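Local coordinates for protein esterase A (Caulobacter crescentus, PDB 5GKV) that probably hydrolyses ester bonds, as an esterase that is a homologue of penicillin-binding proteins and belongs to the beta-lactamase family, at residues G59-D63 and R64-V68; A91-D95 and E96-A100; L210-S213 and E214-R217; G283-D287 and G288-I292. One frame throughout, in Å; residues are numbered along the deposited sequence.

Interaction 1: G59-D63 and R64-V68; sequences GGFAD and RKRQV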
loop_
_atom_site.group_PDB
_atom_site.type_symbol
_atom_site.label_atom_id
_atom_site.label_comp_id
_atom_site.label_asym_id
_atom_site.label_seq_id
_atom_site.Cartn_x
_atom_site.Cartn_y
_atom_site.Cartn_z
ATOM N N GLY A 59 -4.679 -11.108 -17.592
ATOM C CA GLY A 59 -4.657 -12.529 -17.885
ATOM C C GLY A 59 -5.407 -13.321 -16.839
ATOM O O GLY A 59 -5.593 -12.864 -15.703
ATOM N N GLY A 60 -5.871 -14.511 -17.247
ATOM C CA GLY A 60 -6.441 -15.436 -16.274
ATOM C C GLY A 60 -7.823 -15.029 -15.769
ATOM O O GLY A 60 -8.637 -14.438 -16.493
ATOM N N PHE A 61 -8.084 -15.334 -14.488
ATOM C CA PHE A 61 -9.452 -15.418 -13.980
ATOM C C PHE A 61 -9.652 -14.638 -12.693
ATOM O O PHE A 61 -8.763 -14.562 -11.838
ATOM C CB PHE A 61 -9.844 -16.889 -13.765
ATOM C CG PHE A 61 -9.634 -17.710 -14.993
ATOM C CD1 PHE A 61 -8.418 -18.371 -15.212
ATOM C CD2 PHE A 61 -10.605 -17.744 -15.980
ATOM C CE1 PHE A 61 -8.208 -19.097 -16.386
ATOM C CE2 PHE A 61 -10.396 -18.482 -17.160
ATOM C CZ PHE A 61 -9.192 -19.145 -17.351
ATOM N N ALA A 62 -10.856 -14.066 -12.571
ATOM C CA ALA A 62 -11.238 -13.338 -11.367
ATOM C C ALA A 62 -11.699 -14.280 -10.265
ATOM O O ALA A 62 -11.589 -13.944 -9.087
ATOM C CB ALA A 62 -12.359 -12.345 -11.696
ATOM N N ASP A 63 -12.186 -15.468 -10.627
ATOM C CA ASP A 63 -12.835 -16.378 -9.687
ATOM C C ASP A 63 -12.022 -17.660 -9.492
ATOM O O ASP A 63 -11.293 -18.100 -10.389
ATOM C CB ASP A 63 -14.247 -16.736 -10.176
ATOM C CG ASP A 63 -14.238 -17.525 -11.486
ATOM O OD1 ASP A 63 -13.453 -17.184 -12.409
ATOM O OD2 ASP A 63 -15.020 -18.495 -11.599
ATOM N N ARG A 64 -12.156 -18.267 -8.301
ATOM C CA ARG A 64 -11.422 -19.502 -8.026
ATOM C C ARG A 64 -11.849 -20.642 -8.946
ATOM O O ARG A 64 -11.049 -21.538 -9.215
ATOM C CB ARG A 64 -11.575 -19.917 -6.556
ATOM C CG ARG A 64 -10.613 -19.166 -5.599
ATOM C CD ARG A 64 -10.819 -19.569 -4.128
ATOM N NE ARG A 64 -12.195 -19.330 -3.697
ATOM C CZ ARG A 64 -12.589 -18.244 -3.036
ATOM N NH1 ARG A 64 -11.709 -17.297 -2.732
ATOM N NH2 ARG A 64 -13.858 -18.100 -2.674
ATOM N N LYS A 65 -13.086 -20.619 -9.454
ATOM C CA LYS A 65 -13.559 -21.651 -10.378
ATOM C C LYS A 65 -13.010 -21.502 -11.794
ATOM O O LYS A 65 -13.222 -22.401 -12.620
ATOM C CB LYS A 65 -15.091 -21.654 -10.439
ATOM C CG LYS A 65 -15.779 -22.194 -9.198
ATOM C CD LYS A 65 -17.272 -22.369 -9.444
ATOM C CE LYS A 65 -18.106 -21.983 -8.239
ATOM N NZ LYS A 65 -19.566 -22.076 -8.574
ATOM N N ARG A 66 -12.304 -20.409 -12.088
ATOM C CA ARG A 66 -11.744 -20.148 -13.422
ATOM C C ARG A 66 -12.830 -20.114 -14.497
ATOM O O ARG A 66 -12.620 -20.573 -15.621
ATOM C CB ARG A 66 -10.659 -21.169 -13.795
ATOM C CG ARG A 66 -9.414 -21.075 -12.928
ATOM C CD ARG A 66 -8.319 -22.073 -13.340
ATOM N NE ARG A 66 -7.197 -21.792 -12.463
ATOM C CZ ARG A 66 -6.137 -21.070 -12.806
ATOM N NH1 ARG A 66 -5.998 -20.621 -14.043
ATOM N NH2 ARG A 66 -5.209 -20.813 -11.901
ATOM N N GLN A 67 -13.994 -19.574 -14.152
ATOM C CA GLN A 67 -15.085 -19.383 -15.102
ATOM C C GLN A 67 -15.311 -17.929 -15.489
ATOM O O GLN A 67 -16.154 -17.667 -16.352
ATOM C CB GLN A 67 -16.395 -19.946 -14.526
ATOM C CG GLN A 67 -16.334 -21.469 -14.260
ATOM C CD GLN A 67 -17.473 -21.983 -13.387
ATOM O OE1 GLN A 67 -18.283 -21.206 -12.896
ATOM N NE2 GLN A 67 -17.538 -23.310 -13.197
ATOM N N VAL A 68 -14.620 -16.981 -14.862
ATOM C CA VAL A 68 -14.864 -15.551 -15.073
ATOM C C VAL A 68 -13.528 -14.885 -15.382
ATOM O O VAL A 68 -12.585 -15.039 -14.600
ATOM C CB VAL A 68 -15.499 -14.887 -13.840
ATOM C CG1 VAL A 68 -15.657 -13.359 -14.063
ATOM C CG2 VAL A 68 -16.822 -15.549 -13.465
#
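F61 and D63 hold R66, Q67 and V68 in a compact loop built on a type I beta turn that runs from D63 to R66, just past the end of strand 52-60. The tight part lies around the carboxylate of D63. Its CG sits between the backbone N and the carbonyl carbon (chi1 65°), which swings the group back over the turn toward the amides that follow. OD2 takes the N-H of Q67 on its syn lone pair at 3.0 Å, and OD1 takes V68 N at 2.7 Å from above the carboxylate plane. A short acidic side chain suits this place, since one group can accept from two successive N-H groups. The turn itself closes with R66 N giving to D63 O at 3.0 Å, and A62 N binds V68 O, so the two ends of the loop are also joined. R66 sits at positive phi, which lets the chain turn back after the bend.

The solvent side is looser. R64, K65 and Q67 send their chains outward from the turn, and R64 NH1 finds the carbonyl of L221. R66 lies across one face of the F61 ring at about a right angle; its guanidinium, 67° from the ring plane, gives NH2 to the carbonyl of E40. The broad aromatic surface suits the aliphatic start of this long chain: R66 CB stands 3.8 Å from the centroid of the F61 ring, 13° off the ring normal, a CH-pi contact.

Interaction 2: A91-D95 and E96-A100; sequences ARLVD and EGRLA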
loop_
_atom_site.group_PDB
_atom_site.type_symbol
_atom_site.label_atom_id
_atom_site.label_comp_id
_atom_site.label_asym_id
_atom_site.label_seq_id
_atom_site.Cartn_x
_atom_site.Cartn_y
_atom_site.Cartn_z
ATOM N N ALA A 91 0.717 13.063 2.827
ATOM C CA ALA A 91 1.662 13.954 2.155
ATOM C C ALA A 91 0.969 15.197 1.608
ATOM O O ALA A 91 1.541 16.299 1.626
ATOM C CB ALA A 91 2.366 13.218 1.011
ATOM N N ARG A 92 -0.258 15.035 1.109
ATOM C CA ARG A 92 -1.036 16.181 0.632
ATOM C C ARG A 92 -1.374 17.156 1.764
ATOM O O ARG A 92 -1.244 18.375 1.595
ATOM C CB ARG A 92 -2.306 15.692 -0.066
ATOM C CG ARG A 92 -2.044 15.105 -1.467
ATOM C CD ARG A 92 -3.340 14.644 -2.136
ATOM N NE ARG A 92 -4.115 15.725 -2.763
ATOM C CZ ARG A 92 -5.384 16.012 -2.483
ATOM N NH1 ARG A 92 -6.044 15.315 -1.574
ATOM N NH2 ARG A 92 -5.999 17.005 -3.108
ATOM N N LEU A 93 -1.839 16.645 2.916
ATOM C CA LEU A 93 -2.115 17.533 4.054
ATOM C C LEU A 93 -0.887 18.329 4.455
ATOM O O LEU A 93 -0.990 19.520 4.779
ATOM C CB LEU A 93 -2.601 16.757 5.272
ATOM C CG LEU A 93 -3.962 16.099 5.231
ATOM C CD1 LEU A 93 -4.228 15.440 6.591
ATOM C CD2 LEU A 93 -5.022 17.149 4.918
ATOM N N VAL A 94 0.277 17.676 4.497
ATOM C CA VAL A 94 1.497 18.385 4.867
ATOM C C VAL A 94 1.834 19.432 3.810
ATOM O O VAL A 94 2.114 20.600 4.127
ATOM C CB VAL A 94 2.653 17.390 5.082
ATOM C CG1 VAL A 94 3.956 18.126 5.313
ATOM C CG2 VAL A 94 2.348 16.502 6.281
ATOM N N ASP A 95 1.792 19.033 2.540
ATOM C CA ASP A 95 2.097 19.955 1.449
ATOM C C ASP A 95 1.181 21.168 1.466
ATOM O O ASP A 95 1.609 22.273 1.113
ATOM C CB ASP A 95 1.977 19.233 0.103
ATOM C CG ASP A 95 2.434 20.093 -1.082
ATOM O OD1 ASP A 95 3.515 20.720 -1.006
ATOM O OD2 ASP A 95 1.707 20.126 -2.103
ATOM N N GLU A 96 -0.076 20.982 1.865
ATOM C CA GLU A 96 -1.041 22.064 1.955
ATOM C C GLU A 96 -0.843 22.933 3.191
ATOM O O GLU A 96 -1.572 23.912 3.354
ATOM C CB GLU A 96 -2.470 21.511 1.947
ATOM C CG GLU A 96 -2.891 20.868 0.620
ATOM C CD GLU A 96 -4.121 19.985 0.774
ATOM O OE1 GLU A 96 -4.807 20.072 1.816
ATOM O OE2 GLU A 96 -4.397 19.187 -0.146
ATOM N N GLY A 97 0.112 22.605 4.057
ATOM C CA GLY A 97 0.334 23.382 5.265
ATOM C C GLY A 97 -0.673 23.168 6.373
ATOM O O GLY A 97 -0.768 24.001 7.271
ATOM N N ARG A 98 -1.427 22.074 6.349
ATOM C CA ARG A 98 -2.390 21.780 7.399
ATOM C C ARG A 98 -1.815 20.874 8.484
ATOM O O ARG A 98 -2.487 20.620 9.483
ATOM C CB ARG A 98 -3.641 21.135 6.797
ATOM C CG ARG A 98 -4.339 21.993 5.745
ATOM C CD ARG A 98 -5.690 21.401 5.370
ATOM N NE ARG A 98 -6.628 21.621 6.465
ATOM C CZ ARG A 98 -7.868 21.135 6.507
ATOM N NH1 ARG A 98 -8.344 20.384 5.508
ATOM N NH2 ARG A 98 -8.643 21.401 7.559
ATOM N N LEU A 99 -0.591 20.398 8.304
ATOM C CA LEU A 99 0.066 19.383 9.117
ATOM C C LEU A 99 1.534 19.466 8.761
ATOM O O LEU A 99 1.877 19.901 7.661
ATOM C CB LEU A 99 -0.492 17.978 8.816
ATOM C CG LEU A 99 -0.056 16.764 9.648
ATOM C CD1 LEU A 99 -0.636 16.860 11.045
ATOM C CD2 LEU A 99 -0.496 15.456 8.961
ATOM N N ALA A 100 2.397 19.085 9.697
ATOM C CA ALA A 100 3.830 19.069 9.447
ATOM C C ALA A 100 4.364 17.702 9.831
ATOM O O ALA A 100 3.875 17.092 10.785
ATOM C CB ALA A 100 4.567 20.168 10.227
#
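V94 has CG1 anti to its backbone N (chi1 174°) and CG2 beside it, which turns CG2 to the branch of L99, whose own CG is also anti to N (chi1 -174°). V94 CG2 and L99 CD2 meet at 4.0 Å. Between them the backbone adds a CA-H...O contact, V94 CA to L99 O at 3.2 Å. L93 approaches L99 with its CB, and both leucines are buried, their branches turned to helix 173-186, where L93 meets F182 and V185 and L99 meets I181. Branched aliphatic residues suit this seam because they fill it without polar groups to satisfy.

On the outer side, R92 and E96 are one helical turn apart. The carboxylate oxygen E96 OE2 lies over the centre of the R92 guanidinium face, 4.0 Å from R92 NH2, with the two planes 88° apart. No N-H points at the oxygen, so any attraction is probably one of charge rather than of a directed bond; a directed bond of R92 runs from NE to the carbonyl of L291. D95 OD1 bonds to the T293 hydroxyl, on the side where the chain meets I292.

The backbone then ends the helix. E96 N still gives to R92 O at 2.9 Å, a regular helical bond. Next, G97 N reaches V94 O at 2.8 Å and R98 N reaches L93 O at 3.0 Å. G97 has a positive phi of 76°, a conformation easily adopted without a side chain. Two bonds back into the last turn and this glycine make a Schellman motif, the C-terminal cap of helix 82-95.

Interaction 3: L210-S213 and E214-R217; sequences LPDS and EHDR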
loop_
_atom_site.group_PDB
_atom_site.type_symbol
_atom_site.label_atom_id
_atom_site.label_comp_id
_atom_site.label_asym_id
_atom_site.label_seq_id
_atom_site.Cartn_x
_atom_site.Cartn_y
_atom_site.Cartn_z
ATOM N N LEU A 210 -15.489 0.170 0.187
ATOM C CA LEU A 210 -16.089 -0.193 -1.085
ATOM C C LEU A 210 -17.586 -0.406 -0.925
ATOM O O LEU A 210 -17.986 -1.327 -0.195
ATOM C CB LEU A 210 -15.427 -1.466 -1.614
ATOM C CG LEU A 210 -15.763 -1.871 -3.040
ATOM C CD1 LEU A 210 -15.235 -0.858 -4.052
ATOM C CD2 LEU A 210 -15.187 -3.281 -3.296
ATOM N N PRO A 211 -18.440 0.393 -1.572
ATOM C CA PRO A 211 -19.892 0.186 -1.443
ATOM C C PRO A 211 -20.328 -1.167 -1.992
ATOM O O PRO A 211 -19.724 -1.714 -2.922
ATOM C CB PRO A 211 -20.495 1.332 -2.268
ATOM C CG PRO A 211 -19.405 2.348 -2.393
ATOM C CD PRO A 211 -18.120 1.572 -2.395
ATOM N N ASP A 212 -21.417 -1.693 -1.414
ATOM C CA ASP A 212 -21.956 -2.987 -1.829
ATOM C C ASP A 212 -22.157 -3.087 -3.338
ATOM O O ASP A 212 -22.014 -4.180 -3.904
ATOM C CB ASP A 212 -23.305 -3.261 -1.152
ATOM C CG ASP A 212 -23.176 -3.734 0.289
ATOM O OD1 ASP A 212 -22.153 -3.454 0.935
ATOM O OD2 ASP A 212 -24.124 -4.385 0.781
ATOM N N SER A 213 -22.518 -1.979 -4.000
ATOM C CA SER A 213 -22.800 -2.015 -5.439
ATOM C C SER A 213 -21.592 -2.445 -6.269
ATOM O O SER A 213 -21.755 -2.868 -7.426
ATOM C CB SER A 213 -23.260 -0.645 -5.916
ATOM O OG SER A 213 -22.253 0.319 -5.656
ATOM N N GLU A 214 -20.388 -2.331 -5.712
ATOM C CA GLU A 214 -19.159 -2.730 -6.389
ATOM C C GLU A 214 -18.702 -4.142 -6.040
ATOM O O GLU A 214 -17.717 -4.618 -6.621
ATOM C CB GLU A 214 -18.031 -1.748 -6.041
ATOM C CG GLU A 214 -18.402 -0.287 -6.202
ATOM C CD GLU A 214 -19.089 -0.014 -7.519
ATOM O OE1 GLU A 214 -18.498 -0.312 -8.585
ATOM O OE2 GLU A 214 -20.229 0.495 -7.490
ATOM N N HIS A 215 -19.373 -4.823 -5.109
ATOM C CA HIS A 215 -18.809 -6.070 -4.589
ATOM C C HIS A 215 -18.801 -7.185 -5.626
ATOM O O HIS A 215 -17.931 -8.058 -5.572
ATOM C CB HIS A 215 -19.562 -6.528 -3.344
ATOM C CG HIS A 215 -19.276 -5.696 -2.134
ATOM N ND1 HIS A 215 -19.660 -6.071 -0.864
ATOM C CD2 HIS A 215 -18.654 -4.500 -2.002
ATOM C CE1 HIS A 215 -19.290 -5.139 -0.002
ATOM N NE2 HIS A 215 -18.673 -4.178 -0.667
ATOM N N ASP A 216 -19.732 -7.166 -6.585
ATOM C CA ASP A 216 -19.823 -8.270 -7.536
ATOM C C ASP A 216 -18.651 -8.321 -8.504
ATOM O O ASP A 216 -18.424 -9.373 -9.113
ATOM C CB ASP A 216 -21.136 -8.210 -8.329
ATOM C CG ASP A 216 -22.355 -8.564 -7.474
ATOM O OD1 ASP A 216 -23.501 -8.312 -7.933
ATOM O OD2 ASP A 216 -22.163 -9.089 -6.346
ATOM N N ARG A 217 -17.898 -7.229 -8.669
ATOM C CA ARG A 217 -16.733 -7.264 -9.554
ATOM C C ARG A 217 -15.419 -7.414 -8.790
ATOM O O ARG A 217 -14.343 -7.234 -9.377
ATOM C CB ARG A 217 -16.704 -6.023 -10.453
ATOM C CG ARG A 217 -16.515 -4.686 -9.748
ATOM C CD ARG A 217 -17.005 -3.543 -10.661
ATOM N NE ARG A 217 -16.819 -2.214 -10.079
ATOM C CZ ARG A 217 -15.740 -1.456 -10.269
ATOM N NH1 ARG A 217 -14.736 -1.897 -11.020
ATOM N NH2 ARG A 217 -15.660 -0.255 -9.712
HETATM O O HOH W 1 -22.387 -5.872 -6.018
#
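L210 and P211 are extended, and from D212 to D216 the chain has helical backbone angles. Two bonds draw the coil up: E214 N gives to P211 O at 2.9 Å, and H215 N to D212 O at 3.0 Å. The D212 carbonyl also accepts from water 1, which in turn takes the N-H of D216, so the water bridges this carbonyl to the next amide along. Proline suits the entry, as the bend uses its carbonyl and needs no N-H from it.

H215 lies back over the first segment. Its NE2 donates in the ring plane to L210 O at 3.0 Å, though from above the plane of that carbonyl. D212 CA stands over the centre of one ring face, 3.6 Å from the centroid, as a CH-pi contact. An imidazole suits the place, since a flat face and a ring N-H are both used.

E214 is bent at chi2 (-47°), which folds its carboxylate back beside S213. There S213 OG donates to OE2 at 2.7 Å on the anti side, while OE1 is gripped side-on by R217 through NE, at 2.9 Å, and NH2. Three N-H or O-H groups thus fix the rotation of this carboxylate. L210 CD1 packs under E214 CB at 3.5 Å.

The coil rests between helix 253-258 and strand 206-208: H215 leans on A254, R257 and R258 of the helix, R258 also pairs with D212, and E214 and R217 meet W207 of the strand.

Interaction 4: G283-D287 and G288-I292; sequences GGTLD and GRSLI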
loop_
_atom_site.group_PDB
_atom_site.type_symbol
_atom_site.label_atom_id
_atom_site.label_comp_id
_atom_site.label_asym_id
_atom_site.label_seq_id
_atom_site.Cartn_x
_atom_site.Cartn_y
_atom_site.Cartn_z
ATOM N N GLY A 283 5.792 15.193 -11.371
ATOM C CA GLY A 283 5.637 16.529 -10.831
ATOM C C GLY A 283 4.386 16.768 -10.022
ATOM O O GLY A 283 4.041 17.930 -9.780
ATOM N N GLY A 284 3.693 15.705 -9.600
ATOM C CA GLY A 284 2.496 15.832 -8.791
ATOM C C GLY A 284 1.224 16.067 -9.570
ATOM O O GLY A 284 0.176 16.323 -8.969
ATOM N N THR A 285 1.278 15.997 -10.890
ATOM C CA THR A 285 0.128 16.307 -11.719
ATOM C C THR A 285 -0.365 15.050 -12.431
ATOM O O THR A 285 0.435 14.238 -12.894
ATOM C CB THR A 285 0.500 17.401 -12.714
ATOM O OG1 THR A 285 0.880 18.565 -11.967
ATOM C CG2 THR A 285 -0.676 17.740 -13.617
ATOM N N LEU A 286 -1.686 14.880 -12.475
ATOM C CA LEU A 286 -2.316 13.778 -13.198
ATOM C C LEU A 286 -3.424 14.342 -14.077
ATOM O O LEU A 286 -4.339 15.004 -13.575
ATOM C CB LEU A 286 -2.879 12.730 -12.236
ATOM C CG LEU A 286 -3.466 11.449 -12.851
ATOM C CD1 LEU A 286 -2.417 10.689 -13.671
ATOM C CD2 LEU A 286 -4.046 10.572 -11.738
ATOM N N ASP A 287 -3.346 14.068 -15.383
ATOM C CA ASP A 287 -4.334 14.559 -16.348
ATOM C C ASP A 287 -4.607 16.051 -16.147
ATOM O O ASP A 287 -5.751 16.505 -16.157
ATOM C CB ASP A 287 -5.636 13.747 -16.271
ATOM C CG ASP A 287 -5.408 12.242 -16.454
ATOM O OD1 ASP A 287 -4.331 11.831 -16.950
ATOM O OD2 ASP A 287 -6.321 11.461 -16.095
ATOM N N GLY A 288 -3.540 16.815 -15.913
ATOM C CA GLY A 288 -3.641 18.253 -15.789
ATOM C C GLY A 288 -3.992 18.785 -14.414
ATOM O O GLY A 288 -3.999 20.008 -14.233
ATOM N N ARG A 289 -4.284 17.926 -13.439
ATOM C CA ARG A 289 -4.715 18.361 -12.113
ATOM C C ARG A 289 -3.570 18.164 -11.122
ATOM O O ARG A 289 -3.054 17.052 -10.985
ATOM C CB ARG A 289 -5.957 17.585 -11.667
ATOM C CG ARG A 289 -6.413 17.896 -10.244
ATOM C CD ARG A 289 -7.714 17.173 -9.881
ATOM N NE ARG A 289 -8.788 17.480 -10.825
ATOM C CZ ARG A 289 -9.913 18.115 -10.509
ATOM N NH1 ARG A 289 -10.131 18.509 -9.260
ATOM N NH2 ARG A 289 -10.826 18.347 -11.446
ATOM N N SER A 290 -3.170 19.238 -10.437
ATOM C CA SER A 290 -2.118 19.138 -9.427
ATOM C C SER A 290 -2.654 18.473 -8.157
ATOM O O SER A 290 -3.561 19.002 -7.506
ATOM C CB SER A 290 -1.556 20.522 -9.099
ATOM O OG SER A 290 -0.482 20.417 -8.171
ATOM N N LEU A 291 -2.105 17.306 -7.813
ATOM C CA LEU A 291 -2.438 16.642 -6.555
ATOM C C LEU A 291 -1.535 17.063 -5.405
ATOM O O LEU A 291 -1.953 16.993 -4.245
ATOM C CB LEU A 291 -2.336 15.119 -6.715
ATOM C CG LEU A 291 -3.283 14.533 -7.753
ATOM C CD1 LEU A 291 -3.127 13.030 -7.829
ATOM C CD2 LEU A 291 -4.701 14.915 -7.382
ATOM N N ILE A 292 -0.314 17.494 -5.706
ATOM C CA ILE A 292 0.708 17.783 -4.705
ATOM C C ILE A 292 1.850 18.489 -5.428
ATOM O O ILE A 292 2.026 18.303 -6.639
ATOM C CB ILE A 292 1.174 16.482 -4.018
ATOM C CG1 ILE A 292 2.151 16.763 -2.875
ATOM C CG2 ILE A 292 1.812 15.522 -5.050
ATOM C CD1 ILE A 292 2.395 15.562 -1.957
HETATM O O HOH W 2 1.734 19.508 -9.374
#
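Water 2 is gripped by four groups at the open end of this beta hairpin. It donates to G283 O at 2.8 Å and I292 O at 3.0 Å, and accepts from the hydroxyls of T285, OG1 at 2.9 Å, and S290, OG at 2.7 Å. Two carbonyls and two hydroxyls thus use both its protons and both its acceptor sites, though the four partners are far from an even tetrahedron. T285 has OG1 anti to its carbonyl carbon (chi1 -61°), which aims the hydroxyl at the water. This leaves T285 CG2 to pack on G288 C at 3.6 Å. Small hydroxylated residues suit T285 and S290, the non-hydrogen-bonded pair whose side chains share one face.

L286 and R289 form the hydrogen-bonded pair, each giving its N-H to the other's carbonyl, and D287 and G288 between them make a type I' turn. Both have positive phi, which G288 adopts without strain, while D287 sends OD2 to R275. Past the strands, L291 N reaches G284 O at 2.7 Å. Glycine suits position 284, where phi is positive and I292 O comes close; its CA makes a CA-H...O contact with that oxygen.

The L286 face also carries R289, which touches P201 and L202 of helix 190-202. L286 CB and L291 CD1 meet at 4.4 Å, and both leucines lie against helices 190-202 and 270-281. The chemistry is therefore two-sided: hydroxyls and carbonyls gathered on the T285 and S290 face, mainly aliphatic packing on the L286 face, the hairpin's ends bridged by one bound water.

In the fold
From the N terminus, interaction 1 closes the loop that leaves strand 52-60 of the large antiparallel sheet, and interaction 2 follows by capping helix 82-95, about 42 Å away between centres and on the opposite side of the chain's centre. Interaction 3 coils the chain beyond strand 206-208 and returns to the side of interaction 1, their nearest atoms about 6 Å apart. Interaction 4, the hairpin after helix 270-281, comes back to interaction 2. All four are local and in series, so none nests or crosses. Interactions 2 and 4 alone touch, with R92 and I292 carrying much of the contact, which ties the hairpin to the helix end.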